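Local structure of cellulase (Xanthomonas axonopodis pv. citri, 5HOS) at residues A[112-117]-A[137-142]. The protein probably hydrolyses internal beta-1,4-glucosidic bonds of cellulose and related glucans, as an endoglucanase of glycosyl hydrolase family 5. Sequence-based numbering, arbitrary orientation. Where two conformers were deposited one is given.
Sequences VDVHNY and DLWRRL
Val114 meets Leu138 tip to tip: Leu138 CD2 is 3.9 Å from both Val114 CG1, which is anti to the backbone N (chi1 178°), and Val114 CG2. Val114 CG2 also comes obliquely to the six-membered ring of Trp139, 3.5 Å from Trp139 CZ2. The indole and the valine point opposite ways and pass side by side, and Trp139 CH2 comes to 4.0 Å from Val112 O, which sits at the ring edge near its plane. Leu142, one turn after Leu138, adds to the apolar patch: Leu142 CD1 is 4.2 Å from Val114 CG2 and also lies over one face of the Trp139 ring, displaced toward its rim. Val112 makes a looser contact, Val112 CG1 being 4.5 Å from Leu142 CD1.

This is the strand-helix interface of a TIM barrel, the (beta/alpha)8 fold of family 5. Strand 109-114 and helix 132-145, which follows it in the chain, run nearly antiparallel, their local axes 165° apart and 11.9 Å from each other. Beta-branched valines suit the strand, and leucines spaced four apart put their branched ends on the same side of the helix. Alternation along the strand turns Asp113 away from the helix; Asp113 OD2 accepts a bond from His115 ND1 through the syn lone pair, 2.7 Å long and in the imidazole plane.

Further out, Trp77 packs on Val114 and Leu138. Trp139 NE1, a buried donor, is satisfied by Leu156 O, just past the end of strand 152-155, which helps to set the ring's rotation, and Phe154 and Phe135 meet the same ring. On the side of the helix turned away from the strand, Asp137 joins Arg140 and Arg141 in a salt-bridge network, each carboxylate oxygen met on its syn side by a donor somewhat tilted out of the carboxylate plane; Arg141 also pairs with Glu87.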
loop_
_atom_site.group_PDB
_atom_site.type_symbol
_atom_site.label_atom_id
_atom_site.label_comp_id
_atom_site.label_asym_id
_atom_site.label_seq_id
_atom_site.Cartn_x
_atom_site.Cartn_y
_atom_site.Cartn_z
ATOM N N VAL A 112 0.730 -7.349 2.412
ATOM C CA VAL A 112 -0.681 -7.710 2.450
ATOM C C VAL A 112 -1.436 -6.430 2.781
ATOM O O VAL A 112 -1.332 -5.924 3.894
ATOM C CB VAL A 112 -0.984 -8.805 3.488
ATOM C CG1 VAL A 112 -2.480 -9.109 3.518
ATOM C CG2 VAL A 112 -0.186 -10.064 3.179
ATOM N N ASP A 113 -2.184 -5.917 1.804
ATOM C CA ASP A 113 -2.892 -4.629 1.913
ATOM C C ASP A 113 -4.372 -4.918 2.083
ATOM O O ASP A 113 -5.040 -5.327 1.134
ATOM C CB ASP A 113 -2.601 -3.765 0.658
ATOM C CG ASP A 113 -3.736 -2.789 0.285
ATOM O OD1 ASP A 113 -4.443 -2.262 1.172
ATOM O OD2 ASP A 113 -3.905 -2.550 -0.934
ATOM N N VAL A 114 -4.880 -4.686 3.289
ATOM C CA VAL A 114 -6.310 -4.810 3.557
ATOM C C VAL A 114 -6.929 -3.559 2.925
ATOM O O VAL A 114 -6.828 -2.461 3.476
ATOM C CB VAL A 114 -6.604 -4.901 5.067
ATOM C CG1 VAL A 114 -8.104 -4.985 5.326
ATOM C CG2 VAL A 114 -5.890 -6.111 5.667
ATOM N N HIS A 115 -7.551 -3.749 1.760
ATOM C CA HIS A 115 -7.850 -2.660 0.836
ATOM C C HIS A 115 -9.267 -2.156 1.037
ATOM O O HIS A 115 -10.103 -2.241 0.142
ATOM C CB HIS A 115 -7.603 -3.111 -0.609
ATOM C CG HIS A 115 -7.404 -1.986 -1.581
ATOM N ND1 HIS A 115 -6.169 -1.437 -1.843
ATOM C CD2 HIS A 115 -8.278 -1.335 -2.385
ATOM C CE1 HIS A 115 -6.289 -0.490 -2.755
ATOM N NE2 HIS A 115 -7.560 -0.407 -3.098
ATOM N N ASN A 116 -9.515 -1.596 2.220
ATOM C CA ASN A 116 -10.882 -1.414 2.721
ATOM C C ASN A 116 -11.356 -0.022 3.151
ATOM O O ASN A 116 -12.494 0.115 3.583
ATOM C CB ASN A 116 -11.136 -2.433 3.828
ATOM C CG ASN A 116 -11.735 -3.695 3.283
ATOM O OD1 ASN A 116 -11.041 -4.479 2.633
ATOM N ND2 ASN A 116 -13.045 -3.873 3.476
ATOM N N TYR A 117 -10.513 1.000 3.027
ATOM C CA TYR A 117 -10.930 2.378 3.313
ATOM C C TYR A 117 -11.515 2.535 4.729
ATOM O O TYR A 117 -12.388 3.363 4.959
ATOM C CB TYR A 117 -11.898 2.874 2.221
ATOM C CG TYR A 117 -11.360 2.678 0.827
ATOM C CD1 TYR A 117 -10.527 3.624 0.247
ATOM C CD2 TYR A 117 -11.643 1.518 0.099
ATOM C CE1 TYR A 117 -10.003 3.438 -1.024
ATOM C CE2 TYR A 117 -11.123 1.320 -1.171
ATOM C CZ TYR A 117 -10.311 2.290 -1.732
ATOM O OH TYR A 117 -9.791 2.106 -2.991
ATOM N N ASP A 137 -9.179 -8.073 15.667
ATOM C CA ASP A 137 -9.272 -9.515 15.463
ATOM C C ASP A 137 -8.751 -9.936 14.092
ATOM O O ASP A 137 -8.078 -10.952 13.988
ATOM C CB ASP A 137 -10.693 -10.020 15.651
ATOM C CG ASP A 137 -10.768 -11.514 15.581
ATOM O OD1 ASP A 137 -10.328 -12.167 16.549
ATOM O OD2 ASP A 137 -11.219 -12.037 14.539
ATOM N N LEU A 138 -9.067 -9.164 13.045
ATOM C CA LEU A 138 -8.472 -9.424 11.720
ATOM C C LEU A 138 -6.954 -9.488 11.817
ATOM O O LEU A 138 -6.336 -10.460 11.373
ATOM C CB LEU A 138 -8.854 -8.342 10.702
ATOM C CG LEU A 138 -8.134 -8.387 9.340
ATOM C CD1 LEU A 138 -8.499 -9.632 8.558
ATOM C CD2 LEU A 138 -8.418 -7.139 8.521
ATOM N N TRP A 139 -6.362 -8.438 12.379
ATOM C CA TRP A 139 -4.899 -8.331 12.426
ATOM C C TRP A 139 -4.235 -9.323 13.374
ATOM O O TRP A 139 -3.112 -9.738 13.109
ATOM C CB TRP A 139 -4.421 -6.885 12.637
ATOM C CG TRP A 139 -4.353 -6.192 11.308
ATOM C CD1 TRP A 139 -5.122 -5.159 10.874
ATOM C CD2 TRP A 139 -3.522 -6.572 10.205
ATOM N NE1 TRP A 139 -4.804 -4.848 9.579
ATOM C CE2 TRP A 139 -3.828 -5.705 9.137
ATOM C CE3 TRP A 139 -2.545 -7.558 10.018
ATOM C CZ2 TRP A 139 -3.170 -5.775 7.899
ATOM C CZ3 TRP A 139 -1.891 -7.637 8.782
ATOM C CH2 TRP A 139 -2.213 -6.751 7.736
ATOM N N ARG A 140 -4.921 -9.710 14.450
ATOM C CA ARG A 140 -4.441 -10.805 15.300
ATOM C C ARG A 140 -4.289 -12.082 14.474
ATOM O O ARG A 140 -3.238 -12.729 14.501
ATOM C CB ARG A 140 -5.399 -11.063 16.472
ATOM C CG ARG A 140 -4.881 -12.077 17.489
ATOM C CD ARG A 140 -5.880 -12.341 18.606
ATOM N NE ARG A 140 -7.180 -12.770 18.087
ATOM C CZ ARG A 140 -7.488 -13.998 17.658
ATOM N NH1 ARG A 140 -6.596 -14.990 17.670
ATOM N NH2 ARG A 140 -8.713 -14.238 17.207
ATOM N N ARG A 141 -5.339 -12.421 13.731
ATOM C CA ARG A 141 -5.364 -13.639 12.916
ATOM C C ARG A 141 -4.365 -13.602 11.765
ATOM O O ARG A 141 -3.721 -14.598 11.493
ATOM C CB ARG A 141 -6.777 -13.906 12.394
ATOM C CG ARG A 141 -7.770 -14.231 13.503
ATOM C CD ARG A 141 -9.169 -14.398 12.947
ATOM N NE ARG A 141 -10.192 -14.626 13.975
ATOM C CZ ARG A 141 -10.482 -15.800 14.540
ATOM N NH1 ARG A 141 -9.826 -16.916 14.226
ATOM N NH2 ARG A 141 -11.450 -15.856 15.448
ATOM N N LEU A 142 -4.237 -12.456 11.093
ATOM C CA LEU A 142 -3.239 -12.328 10.020
ATOM C C LEU A 142 -1.833 -12.396 10.583
ATOM O O LEU A 142 -0.964 -13.022 9.981
ATOM C CB LEU A 142 -3.398 -11.039 9.224
ATOM C CG LEU A 142 -4.309 -11.097 7.999
ATOM C CD1 LEU A 142 -4.516 -9.686 7.475
ATOM C CD2 LEU A 142 -3.727 -11.984 6.907
#